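Diguanylate cyclase (Pseudomonas aeruginosa, PDB 5M3C) is a two-domain protein that joins a GGDEF domain to an EAL domain, here with guanosine-5'-triphosphate and calcium ions bound. Local coordinates at residues H4-T9 with V78-G83; V37-L42 with A148-A153; H101-L106 with S159-Y164. One frame throughout, in Å; residues are numbered along the deposited sequence.

Interaction 1 of 3, residues H4-T9 with V78-G83. With GTP (guanosine-5'-triphosphate), chain I.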
loop_
_atom_site.group_PDB
_atom_site.type_symbol
_atom_site.label_atom_id
_atom_site.label_comp_id
_atom_site.label_asym_id
_atom_site.label_seq_id
_atom_site.Cartn_x
_atom_site.Cartn_y
_atom_site.Cartn_z
ATOM N N HIS B 4 42.907 -14.114 24.889
ATOM C CA HIS B 4 41.700 -13.718 25.679
ATOM C C HIS B 4 40.929 -12.574 25.003
ATOM O O HIS B 4 40.095 -11.912 25.623
ATOM C CB HIS B 4 42.112 -13.329 27.101
ATOM C CG HIS B 4 41.351 -14.055 28.165
ATOM N ND1 HIS B 4 41.251 -15.431 28.198
ATOM C CD2 HIS B 4 40.663 -13.603 29.240
ATOM C CE1 HIS B 4 40.527 -15.793 29.242
ATOM N NE2 HIS B 4 40.159 -14.702 29.892
ATOM N N HIS B 5 41.213 -12.366 23.720
ATOM C CA HIS B 5 40.568 -11.335 22.918
ATOM C C HIS B 5 40.263 -11.909 21.536
ATOM O O HIS B 5 41.051 -12.689 20.997
ATOM C CB HIS B 5 41.490 -10.120 22.772
ATOM C CG HIS B 5 41.482 -9.200 23.955
ATOM N ND1 HIS B 5 40.724 -8.049 23.995
ATOM C CD2 HIS B 5 42.149 -9.252 25.131
ATOM C CE1 HIS B 5 40.919 -7.435 25.147
ATOM N NE2 HIS B 5 41.779 -8.144 25.856
ATOM N N ASP B 6 39.121 -11.536 20.966
ATOM C CA ASP B 6 38.773 -11.965 19.616
ATOM C C ASP B 6 39.812 -11.422 18.645
ATOM O O ASP B 6 40.042 -10.219 18.604
ATOM C CB ASP B 6 37.385 -11.456 19.227
ATOM C CG ASP B 6 36.961 -11.908 17.836
ATOM O OD1 ASP B 6 37.293 -13.047 17.448
ATOM O OD2 ASP B 6 36.287 -11.127 17.131
ATOM N N PRO B 7 40.450 -12.306 17.861
ATOM C CA PRO B 7 41.510 -11.838 16.969
ATOM C C PRO B 7 41.015 -10.810 15.953
ATOM O O PRO B 7 41.545 -9.701 15.883
ATOM C CB PRO B 7 41.972 -13.118 16.259
ATOM C CG PRO B 7 41.503 -14.242 17.119
ATOM C CD PRO B 7 40.236 -13.760 17.754
ATOM N N LEU B 8 39.992 -11.178 15.188
ATOM C CA LEU B 8 39.507 -10.353 14.086
ATOM C C LEU B 8 39.057 -8.957 14.533
ATOM O O LEU B 8 39.477 -7.955 13.956
ATOM C CB LEU B 8 38.373 -11.084 13.356
ATOM C CG LEU B 8 37.700 -10.427 12.144
ATOM C CD1 LEU B 8 36.403 -9.744 12.546
ATOM C CD2 LEU B 8 38.627 -9.452 11.427
ATOM N N THR B 9 38.214 -8.886 15.559
ATOM C CA THR B 9 37.657 -7.601 15.992
ATOM C C THR B 9 38.490 -6.911 17.068
ATOM O O THR B 9 38.325 -5.714 17.314
ATOM C CB THR B 9 36.226 -7.755 16.539
ATOM O OG1 THR B 9 36.206 -8.745 17.574
ATOM C CG2 THR B 9 35.272 -8.158 15.436
ATOM N N VAL B 78 32.254 -4.023 25.894
ATOM C CA VAL B 78 31.635 -4.665 24.739
ATOM C C VAL B 78 32.451 -5.884 24.346
ATOM O O VAL B 78 33.673 -5.808 24.250
ATOM C CB VAL B 78 31.595 -3.727 23.519
ATOM C CG1 VAL B 78 30.741 -4.330 22.415
ATOM C CG2 VAL B 78 31.066 -2.360 23.915
ATOM N N ALA B 79 31.776 -7.002 24.105
ATOM C CA ALA B 79 32.470 -8.237 23.770
ATOM C C ALA B 79 31.818 -8.926 22.586
ATOM O O ALA B 79 30.624 -8.766 22.345
ATOM C CB ALA B 79 32.481 -9.167 24.971
ATOM N N ARG B 80 32.607 -9.687 21.837
ATOM C CA ARG B 80 32.045 -10.569 20.828
ATOM C C ARG B 80 31.773 -11.928 21.468
ATOM O O ARG B 80 32.697 -12.634 21.870
ATOM C CB ARG B 80 32.972 -10.715 19.613
ATOM C CG ARG B 80 32.629 -11.915 18.740
ATOM C CD ARG B 80 32.553 -11.587 17.256
ATOM N NE ARG B 80 33.723 -12.045 16.509
ATOM C CZ ARG B 80 33.679 -12.567 15.283
ATOM N NH1 ARG B 80 34.799 -12.952 14.683
ATOM N NH2 ARG B 80 32.520 -12.719 14.655
ATOM N N LEU B 81 30.494 -12.275 21.575
ATOM C CA LEU B 81 30.091 -13.576 22.095
ATOM C C LEU B 81 30.476 -14.673 21.117
ATOM O O LEU B 81 30.912 -15.751 21.517
ATOM C CB LEU B 81 28.580 -13.614 22.325
ATOM C CG LEU B 81 28.059 -14.867 23.030
ATOM C CD1 LEU B 81 28.672 -14.992 24.414
ATOM C CD2 LEU B 81 26.545 -14.841 23.126
ATOM N N GLY B 82 30.307 -14.384 19.832
ATOM C CA GLY B 82 30.645 -15.324 18.774
ATOM C C GLY B 82 29.737 -15.132 17.575
ATOM O O GLY B 82 28.553 -14.821 17.726
ATOM N N GLY B 83 30.293 -15.321 16.381
ATOM C CA GLY B 83 29.542 -15.121 15.147
ATOM C C GLY B 83 29.220 -13.653 14.951
ATOM O O GLY B 83 30.069 -12.789 15.164
HETATM P PG GTP I . 18.812 -12.957 11.511
HETATM O O1G GTP I . 17.686 -13.962 11.552
HETATM O O2G GTP I . 18.369 -11.515 11.477
HETATM O O3G GTP I . 19.919 -13.225 12.501
HETATM O O3B GTP I . 19.490 -13.132 10.059
HETATM P PB GTP I . 21.000 -13.664 9.889
HETATM O O1B GTP I . 21.222 -14.009 8.435
HETATM O O2B GTP I . 21.938 -12.695 10.570
HETATM O O3A GTP I . 20.922 -15.041 10.725
HETATM P PA GTP I . 22.201 -15.689 11.459
HETATM O O1A GTP I . 22.011 -17.187 11.504
HETATM O O2A GTP I . 22.479 -14.926 12.734
HETATM O "O5'" GTP I . 23.381 -15.378 10.425
HETATM C "C5'" GTP I . 24.678 -15.111 10.930
HETATM C "C4'" GTP I . 25.569 -14.787 9.749
HETATM O "O4'" GTP I . 26.773 -14.173 10.212
HETATM C "C3'" GTP I . 25.952 -16.049 8.983
HETATM O "O3'" GTP I . 25.572 -15.943 7.608
HETATM C "C2'" GTP I . 27.456 -16.147 9.124
HETATM O "O2'" GTP I . 28.086 -16.584 7.918
HETATM C "C1'" GTP I . 27.860 -14.728 9.477
HETATM N N9 GTP I . 29.111 -14.728 10.257
HETATM C C8 GTP I . 29.297 -15.255 11.479
HETATM N N7 GTP I . 30.582 -15.070 11.878
HETATM C C5 GTP I . 31.227 -14.416 10.894
HETATM C C6 GTP I . 32.594 -13.907 10.659
HETATM O O6 GTP I . 33.481 -14.058 11.524
HETATM N N1 GTP I . 32.850 -13.281 9.501
HETATM C C2 GTP I . 31.905 -13.106 8.557
HETATM N N2 GTP I . 32.233 -12.464 7.409
HETATM N N3 GTP I . 30.634 -13.548 8.707
HETATM C C4 GTP I . 30.249 -14.194 9.829
#

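Interaction 2 of 3, residues V37-L42 with A148-A153. With CA (calcium ion), chain G; GTP (guanosine-5'-triphosphate), chain I.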
loop_
_atom_site.group_PDB
_atom_site.type_symbol
_atom_site.label_atom_id
_atom_site.label_comp_id
_atom_site.label_asym_id
_atom_site.label_seq_id
_atom_site.Cartn_x
_atom_site.Cartn_y
_atom_site.Cartn_z
ATOM N N VAL B 37 22.796 -6.325 31.024
ATOM C CA VAL B 37 23.487 -7.092 30.005
ATOM C C VAL B 37 22.686 -6.974 28.717
ATOM O O VAL B 37 21.485 -7.256 28.703
ATOM C CB VAL B 37 23.598 -8.577 30.386
ATOM C CG1 VAL B 37 24.225 -9.368 29.249
ATOM C CG2 VAL B 37 24.407 -8.737 31.664
ATOM N N LEU B 38 23.345 -6.540 27.648
ATOM C CA LEU B 38 22.683 -6.341 26.362
ATOM C C LEU B 38 23.180 -7.341 25.329
ATOM O O LEU B 38 24.384 -7.498 25.135
ATOM C CB LEU B 38 22.908 -4.915 25.849
ATOM C CG LEU B 38 22.008 -3.828 26.451
ATOM C CD1 LEU B 38 22.133 -3.791 27.966
ATOM C CD2 LEU B 38 22.328 -2.462 25.866
ATOM N N PHE B 39 22.239 -8.009 24.667
ATOM C CA PHE B 39 22.549 -8.982 23.624
ATOM C C PHE B 39 22.227 -8.403 22.251
ATOM O O PHE B 39 21.071 -8.073 21.967
ATOM C CB PHE B 39 21.733 -10.254 23.839
ATOM C CG PHE B 39 22.342 -11.475 23.221
ATOM C CD1 PHE B 39 22.405 -11.615 21.848
ATOM C CD2 PHE B 39 22.848 -12.489 24.018
ATOM C CE1 PHE B 39 22.966 -12.741 21.278
ATOM C CE2 PHE B 39 23.411 -13.616 23.456
ATOM C CZ PHE B 39 23.469 -13.744 22.083
ATOM N N ILE B 40 23.248 -8.288 21.404
ATOM C CA ILE B 40 23.084 -7.684 20.081
ATOM C C ILE B 40 23.428 -8.653 18.955
ATOM O O ILE B 40 24.567 -9.085 18.830
ATOM C CB ILE B 40 23.976 -6.443 19.914
ATOM C CG1 ILE B 40 23.580 -5.363 20.925
ATOM C CG2 ILE B 40 23.880 -5.918 18.490
ATOM C CD1 ILE B 40 24.437 -4.117 20.856
ATOM N N ASP B 41 22.440 -8.967 18.124
ATOM C CA ASP B 41 22.620 -9.897 17.015
ATOM C C ASP B 41 22.357 -9.182 15.693
ATOM O O ASP B 41 21.256 -8.684 15.460
ATOM C CB ASP B 41 21.666 -11.082 17.180
ATOM C CG ASP B 41 21.929 -12.196 16.180
ATOM O OD1 ASP B 41 22.290 -11.891 15.025
ATOM O OD2 ASP B 41 21.764 -13.379 16.547
ATOM N N LEU B 42 23.368 -9.127 14.831
ATOM C CA LEU B 42 23.241 -8.429 13.555
ATOM C C LEU B 42 22.037 -8.946 12.776
ATOM O O LEU B 42 21.718 -10.133 12.833
ATOM C CB LEU B 42 24.517 -8.582 12.719
ATOM C CG LEU B 42 25.779 -7.911 13.275
ATOM C CD1 LEU B 42 26.906 -7.937 12.252
ATOM C CD2 LEU B 42 25.500 -6.479 13.711
ATOM N N ALA B 148 17.205 -14.363 24.960
ATOM C CA ALA B 148 15.781 -14.526 24.674
ATOM C C ALA B 148 15.163 -13.213 24.195
ATOM O O ALA B 148 14.438 -13.180 23.198
ATOM C CB ALA B 148 15.053 -15.032 25.908
ATOM N N ALA B 149 15.458 -12.133 24.912
ATOM C CA ALA B 149 14.966 -10.810 24.545
ATOM C C ALA B 149 15.406 -10.443 23.133
ATOM O O ALA B 149 14.655 -9.823 22.381
ATOM C CB ALA B 149 15.459 -9.767 25.539
ATOM N N MET B 150 16.628 -10.825 22.776
ATOM C CA MET B 150 17.130 -10.566 21.434
ATOM C C MET B 150 16.281 -11.311 20.411
ATOM O O MET B 150 15.934 -10.755 19.374
ATOM C CB MET B 150 18.597 -10.977 21.304
ATOM C CG MET B 150 19.139 -10.861 19.889
ATOM S SD MET B 150 18.534 -12.159 18.792
ATOM C CE MET B 150 19.395 -13.577 19.465
ATOM N N TYR B 151 15.945 -12.563 20.705
ATOM C CA TYR B 151 15.085 -13.346 19.818
ATOM C C TYR B 151 13.685 -12.735 19.742
ATOM O O TYR B 151 13.042 -12.741 18.686
ATOM C CB TYR B 151 15.013 -14.809 20.274
ATOM C CG TYR B 151 16.219 -15.629 19.866
ATOM C CD1 TYR B 151 16.557 -15.776 18.528
ATOM C CD2 TYR B 151 17.015 -16.259 20.816
ATOM C CE1 TYR B 151 17.656 -16.519 18.147
ATOM C CE2 TYR B 151 18.117 -17.005 20.442
ATOM C CZ TYR B 151 18.431 -17.130 19.106
ATOM O OH TYR B 151 19.522 -17.872 18.718
ATOM N N ARG B 152 13.218 -12.200 20.864
ATOM C CA ARG B 152 11.949 -11.483 20.886
ATOM C C ARG B 152 12.008 -10.272 19.958
ATOM O O ARG B 152 11.146 -10.096 19.103
ATOM C CB ARG B 152 11.617 -11.036 22.309
ATOM C CG ARG B 152 10.322 -10.250 22.435
ATOM C CD ARG B 152 9.117 -11.073 22.012
ATOM N NE ARG B 152 7.888 -10.589 22.636
ATOM C CZ ARG B 152 6.674 -11.062 22.374
ATOM N NH1 ARG B 152 5.616 -10.555 22.995
ATOM N NH2 ARG B 152 6.515 -12.038 21.491
ATOM N N ALA B 153 13.029 -9.440 20.128
ATOM C CA ALA B 153 13.233 -8.302 19.240
ATOM C C ALA B 153 13.322 -8.792 17.804
ATOM O O ALA B 153 12.900 -8.109 16.871
ATOM C CB ALA B 153 14.502 -7.555 19.618
HETATM CA CA CA G . 22.032 -12.442 12.865
HETATM P PG GTP I . 18.812 -12.957 11.511
HETATM O O1G GTP I . 17.686 -13.962 11.552
HETATM O O2G GTP I . 18.369 -11.515 11.477
HETATM O O3G GTP I . 19.919 -13.225 12.501
HETATM O O3B GTP I . 19.490 -13.132 10.059
HETATM P PB GTP I . 21.000 -13.664 9.889
HETATM O O1B GTP I . 21.222 -14.009 8.435
HETATM O O2B GTP I . 21.938 -12.695 10.570
HETATM O O3A GTP I . 20.922 -15.041 10.725
HETATM P PA GTP I . 22.201 -15.689 11.459
HETATM O O1A GTP I . 22.011 -17.187 11.504
HETATM O O2A GTP I . 22.479 -14.926 12.734
HETATM O "O5'" GTP I . 23.381 -15.378 10.425
HETATM C "C5'" GTP I . 24.678 -15.111 10.930
HETATM C "C4'" GTP I . 25.569 -14.787 9.749
HETATM O "O4'" GTP I . 26.773 -14.173 10.212
HETATM C "C3'" GTP I . 25.952 -16.049 8.983
HETATM O "O3'" GTP I . 25.572 -15.943 7.608
HETATM C "C2'" GTP I . 27.456 -16.147 9.124
HETATM O "O2'" GTP I . 28.086 -16.584 7.918
HETATM C "C1'" GTP I . 27.860 -14.728 9.477
HETATM N N9 GTP I . 29.111 -14.728 10.257
HETATM C C8 GTP I . 29.297 -15.255 11.479
HETATM N N7 GTP I . 30.582 -15.070 11.878
HETATM C C5 GTP I . 31.227 -14.416 10.894
HETATM C C6 GTP I . 32.594 -13.907 10.659
HETATM O O6 GTP I . 33.481 -14.058 11.524
HETATM N N1 GTP I . 32.850 -13.281 9.501
HETATM C C2 GTP I . 31.905 -13.106 8.557
HETATM N N2 GTP I . 32.233 -12.464 7.409
HETATM N N3 GTP I . 30.634 -13.548 8.707
HETATM C C4 GTP I . 30.249 -14.194 9.829
#

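Interaction 3 of 3, residues H101-L106 with S159-Y164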
loop_
_atom_site.group_PDB
_atom_site.type_symbol
_atom_site.label_atom_id
_atom_site.label_comp_id
_atom_site.label_asym_id
_atom_site.label_seq_id
_atom_site.Cartn_x
_atom_site.Cartn_y
_atom_site.Cartn_z
ATOM N N HIS B 101 18.194 4.225 28.017
ATOM C CA HIS B 101 18.941 5.296 27.389
ATOM C C HIS B 101 20.131 4.747 26.611
ATOM O O HIS B 101 20.337 5.104 25.454
ATOM C CB HIS B 101 19.409 6.287 28.457
ATOM C CG HIS B 101 20.400 7.290 27.959
ATOM N ND1 HIS B 101 20.069 8.270 27.048
ATOM C CD2 HIS B 101 21.710 7.471 28.249
ATOM C CE1 HIS B 101 21.135 9.009 26.793
ATOM N NE2 HIS B 101 22.144 8.545 27.509
ATOM N N VAL B 102 20.903 3.869 27.244
ATOM C CA VAL B 102 22.130 3.348 26.642
ATOM C C VAL B 102 21.823 2.381 25.501
ATOM O O VAL B 102 22.568 2.303 24.523
ATOM C CB VAL B 102 23.018 2.640 27.685
ATOM C CG1 VAL B 102 24.279 2.092 27.033
ATOM C CG2 VAL B 102 23.382 3.596 28.813
ATOM N N ALA B 103 20.726 1.644 25.627
ATOM C CA ALA B 103 20.315 0.721 24.574
ATOM C C ALA B 103 20.142 1.438 23.233
ATOM O O ALA B 103 20.617 0.960 22.201
ATOM C CB ALA B 103 19.027 0.019 24.968
ATOM N N ARG B 104 19.468 2.588 23.260
ATOM C CA ARG B 104 19.140 3.324 22.036
ATOM C C ARG B 104 20.391 3.900 21.386
ATOM O O ARG B 104 20.555 3.828 20.170
ATOM C CB ARG B 104 18.138 4.446 22.323
ATOM C CG ARG B 104 17.011 4.053 23.266
ATOM C CD ARG B 104 15.697 4.725 22.896
ATOM N NE ARG B 104 15.022 4.013 21.813
ATOM C CZ ARG B 104 14.151 3.021 21.990
ATOM N NH1 ARG B 104 13.830 2.610 23.213
ATOM N NH2 ARG B 104 13.596 2.434 20.937
ATOM N N LYS B 105 21.266 4.481 22.199
ATOM C CA LYS B 105 22.579 4.897 21.724
ATOM C C LYS B 105 23.125 3.843 20.772
ATOM O O LYS B 105 23.532 4.151 19.649
ATOM C CB LYS B 105 23.547 5.064 22.900
ATOM C CG LYS B 105 23.849 6.501 23.292
ATOM C CD LYS B 105 25.073 7.032 22.558
ATOM N N LEU B 106 23.126 2.595 21.238
ATOM C CA LEU B 106 23.704 1.486 20.490
ATOM C C LEU B 106 22.912 1.189 19.220
ATOM O O LEU B 106 23.484 0.788 18.208
ATOM C CB LEU B 106 23.788 0.238 21.372
ATOM C CG LEU B 106 24.725 0.354 22.580
ATOM C CD1 LEU B 106 24.393 -0.701 23.620
ATOM C CD2 LEU B 106 26.182 0.252 22.160
ATOM N N SER B 159 15.717 -4.301 13.881
ATOM C CA SER B 159 16.255 -2.971 14.116
ATOM C C SER B 159 15.537 -2.348 15.311
ATOM O O SER B 159 15.252 -1.150 15.322
ATOM C CB SER B 159 16.075 -2.106 12.867
ATOM O OG SER B 159 16.792 -0.890 12.979
ATOM N N ARG B 160 15.248 -3.176 16.313
ATOM C CA ARG B 160 14.489 -2.750 17.484
ATOM C C ARG B 160 15.141 -3.243 18.774
ATOM O O ARG B 160 16.111 -4.000 18.745
ATOM C CB ARG B 160 13.049 -3.269 17.401
ATOM C CG ARG B 160 12.933 -4.783 17.477
ATOM C CD ARG B 160 11.489 -5.252 17.399
ATOM N NE ARG B 160 10.674 -4.711 18.481
ATOM C CZ ARG B 160 9.753 -3.764 18.329
ATOM N NH1 ARG B 160 9.512 -3.244 17.131
ATOM N NH2 ARG B 160 9.063 -3.335 19.376
ATOM N N ILE B 161 14.590 -2.810 19.902
ATOM C CA ILE B 161 15.089 -3.189 21.218
ATOM C C ILE B 161 13.974 -3.854 22.018
ATOM O O ILE B 161 12.817 -3.458 21.916
ATOM C CB ILE B 161 15.609 -1.954 21.982
ATOM C CG1 ILE B 161 16.851 -1.399 21.283
ATOM C CG2 ILE B 161 15.933 -2.302 23.424
ATOM C CD1 ILE B 161 17.338 -0.075 21.831
ATOM N N GLU B 162 14.319 -4.873 22.801
ATOM C CA GLU B 162 13.329 -5.527 23.653
ATOM C C GLU B 162 13.878 -5.869 25.031
ATOM O O GLU B 162 15.038 -6.259 25.177
ATOM C CB GLU B 162 12.799 -6.794 22.985
ATOM C CG GLU B 162 11.926 -6.536 21.767
ATOM C CD GLU B 162 10.607 -5.869 22.113
ATOM O OE1 GLU B 162 10.012 -6.218 23.157
ATOM O OE2 GLU B 162 10.161 -5.001 21.335
ATOM N N TYR B 163 13.028 -5.716 26.041
ATOM C CA TYR B 163 13.379 -6.094 27.405
ATOM C C TYR B 163 12.959 -7.526 27.688
ATOM O O TYR B 163 12.069 -8.067 27.031
ATOM C CB TYR B 163 12.722 -5.152 28.415
ATOM C CG TYR B 163 13.463 -3.852 28.585
ATOM C CD1 TYR B 163 13.178 -2.759 27.781
ATOM C CD2 TYR B 163 14.462 -3.720 29.542
ATOM C CE1 TYR B 163 13.859 -1.567 27.927
ATOM C CE2 TYR B 163 15.151 -2.531 29.695
ATOM C CZ TYR B 163 14.844 -1.458 28.885
ATOM O OH TYR B 163 15.520 -0.267 29.026
ATOM N N TYR B 164 13.607 -8.135 28.672
ATOM C CA TYR B 164 13.298 -9.501 29.050
ATOM C C TYR B 164 11.946 -9.559 29.748
ATOM O O TYR B 164 11.534 -8.601 30.397
ATOM C CB TYR B 164 14.384 -10.063 29.968
ATOM C CG TYR B 164 14.065 -11.445 30.491
ATOM C CD1 TYR B 164 14.058 -12.543 29.640
ATOM C CD2 TYR B 164 13.767 -11.653 31.831
ATOM C CE1 TYR B 164 13.763 -13.809 30.109
ATOM C CE2 TYR B 164 13.471 -12.916 32.310
ATOM C CZ TYR B 164 13.470 -13.991 31.444
ATOM O OH TYR B 164 13.175 -15.252 31.909
#

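Interaction 1 of 3, residues H4-T9 with V78-G83
Asp6 meets Arg80 in a salt bridge that ties the loop before helix 14-31 to strand 77-82. Asp6 points at the strand, and with CG opposite its backbone N (chi1 -179°) the carboxylate reaches Arg80. One oxygen does most of the work. Asp6 OD2 accepts from Arg80 NE at 2.8 Å, with a fairly straight N-H...O angle of 151°. Arg80 NH1 adds a weak bond to the same oxygen at 3.4 Å. Arg80 NE approaches Asp6 OD2 from above the carboxylate plane, and the carboxylate and guanidinium planes are 55° apart. Further along, Leu8 brings CD1 within 4.2 Å of Arg80 NH1. Thr9 lays its CG2 methyl over one face of the guanidinium, and its backbone N makes a weak bond back to Asp6 OD2. Arg80 bends along its chain, and its NH2 bonds to Gly83 O. Gly82 and Gly83 begin the GGDEF signature, where Leu81 and Gly82 form a classic beta bulge opposite Glu85. Gly83 CA lies 3.4 Å from N7 of GTP, and Arg80 NH2 is 3.5 Å from O6 of GTP. The carboxylate probably offsets the arginine charge and, with Gly83 O, holds the guanidinium beside the guanine.

Interaction 2 of 3, residues V37-L42 with A148-A153
Met150 lies across Phe39 and Asp41, where helix 139-155 packs on strand 35-43 of the GGDEF domain. Phe39 and Asp41 are two apart on the strand, and both point toward the helix. Met150 points back at them. Its CG is anti to the backbone N (chi1 174°), which carries the chain out to the strand, and bends at the next two torsions turn the thioether along Asp41. The Met150 chain crosses the Phe39 side chain at a slant. Met150 CG is 3.9 Å from Phe39 CD1, an apolar contact. Met150 SD then sits 3.7 Å from Asp41 CB. The Met150 methyl, CE, is 3.8 Å from Asp41 OD2 and also lies over the centre of the Tyr151 ring. Asp41 turns its other oxygen to the metal. OD1 of Asp41 binds the calcium ion at 2.2 Å, and the backbone O of Leu42 binds it at 2.3 Å. Three phosphate oxygens of GTP, O3G, O2B and O2A, also coordinate the ion, and Asp84 belongs to the same site. Lys154, one turn on from Met150, bonds to the backbone O of Asp41 and Leu42. The contact therefore sets an apolar flank beside a metal ligand. The methionine is likely to limit where the Asp41 side chain can go, with the thioether against CB and the calcium ion holding OD1.

Interaction 3 of 3, residues H101-L106 with S159-Y164
Helix 96-108 passes over strand 161-163, and the backbones come nearest at Ala103 and Ile161, whose CA atoms are 7.3 Å apart. This is helix-on-sheet packing in the GGDEF domain. Strand 161-163 closes a beta-alpha-beta crossover: it runs parallel to strand 119-132 and follows helix 139-155. Ile161 carries the contact. It points at the helix, with CG1 anti to the carbonyl carbon (chi1 -67°), and its extended chain brings CD1 to the helix surface. There Ile161 CD1 lies 3.6 Å from Ala103 CB. The small alanine lets the methyl come close to the helix backbone, and Ile161 CD1 is also 3.7 Å from Arg104 N. Ile161 CG2 is the second branch to touch, at 4.2 Å from Ala103 CB. Ile129 of strand 119-132 packs against both Ala103 and Ile161. At the margin, Arg104 folds over the isoleucine, so that Ile161 CD1 lies over one face of its guanidinium. The charge of Arg104 is met by Glu100, one turn back on the helix. Arg160 points away from this helix, and both Arg160 and Glu162 touch Ala153 of helix 139-155. These two residues form a salt bridge, with the guanidinium presented side-on. Arg156 NE also pairs with Glu162 OE2. That same oxygen, Glu162 OE2, accepts from Arg160 NE at 2.9 Å and from Arg160 NH2 at 2.8 Å.

All three contacts reach the same mixed sheet of the GGDEF domain, through strands 77-82, 35-43 and 161-163. Interactions 2 and 3 are close, with centres about 9 Å apart. They touch where Ala153 and Ala149 meet Glu162, and where Leu38 meets Leu106. The centre of interaction 1 is about 17 Å from that of interaction 2 and about 21 Å from that of interaction 3. It touches interaction 2 through Leu81 and Phe39. Along the chain, interaction 2 crosses both others, while interaction 1 closes before interaction 3 opens. One sheet thus carries both ends of the GTP site, the guanine at interaction 1 and the calcium-bound phosphates at interaction 2, while interaction 3 packs away from the ligand.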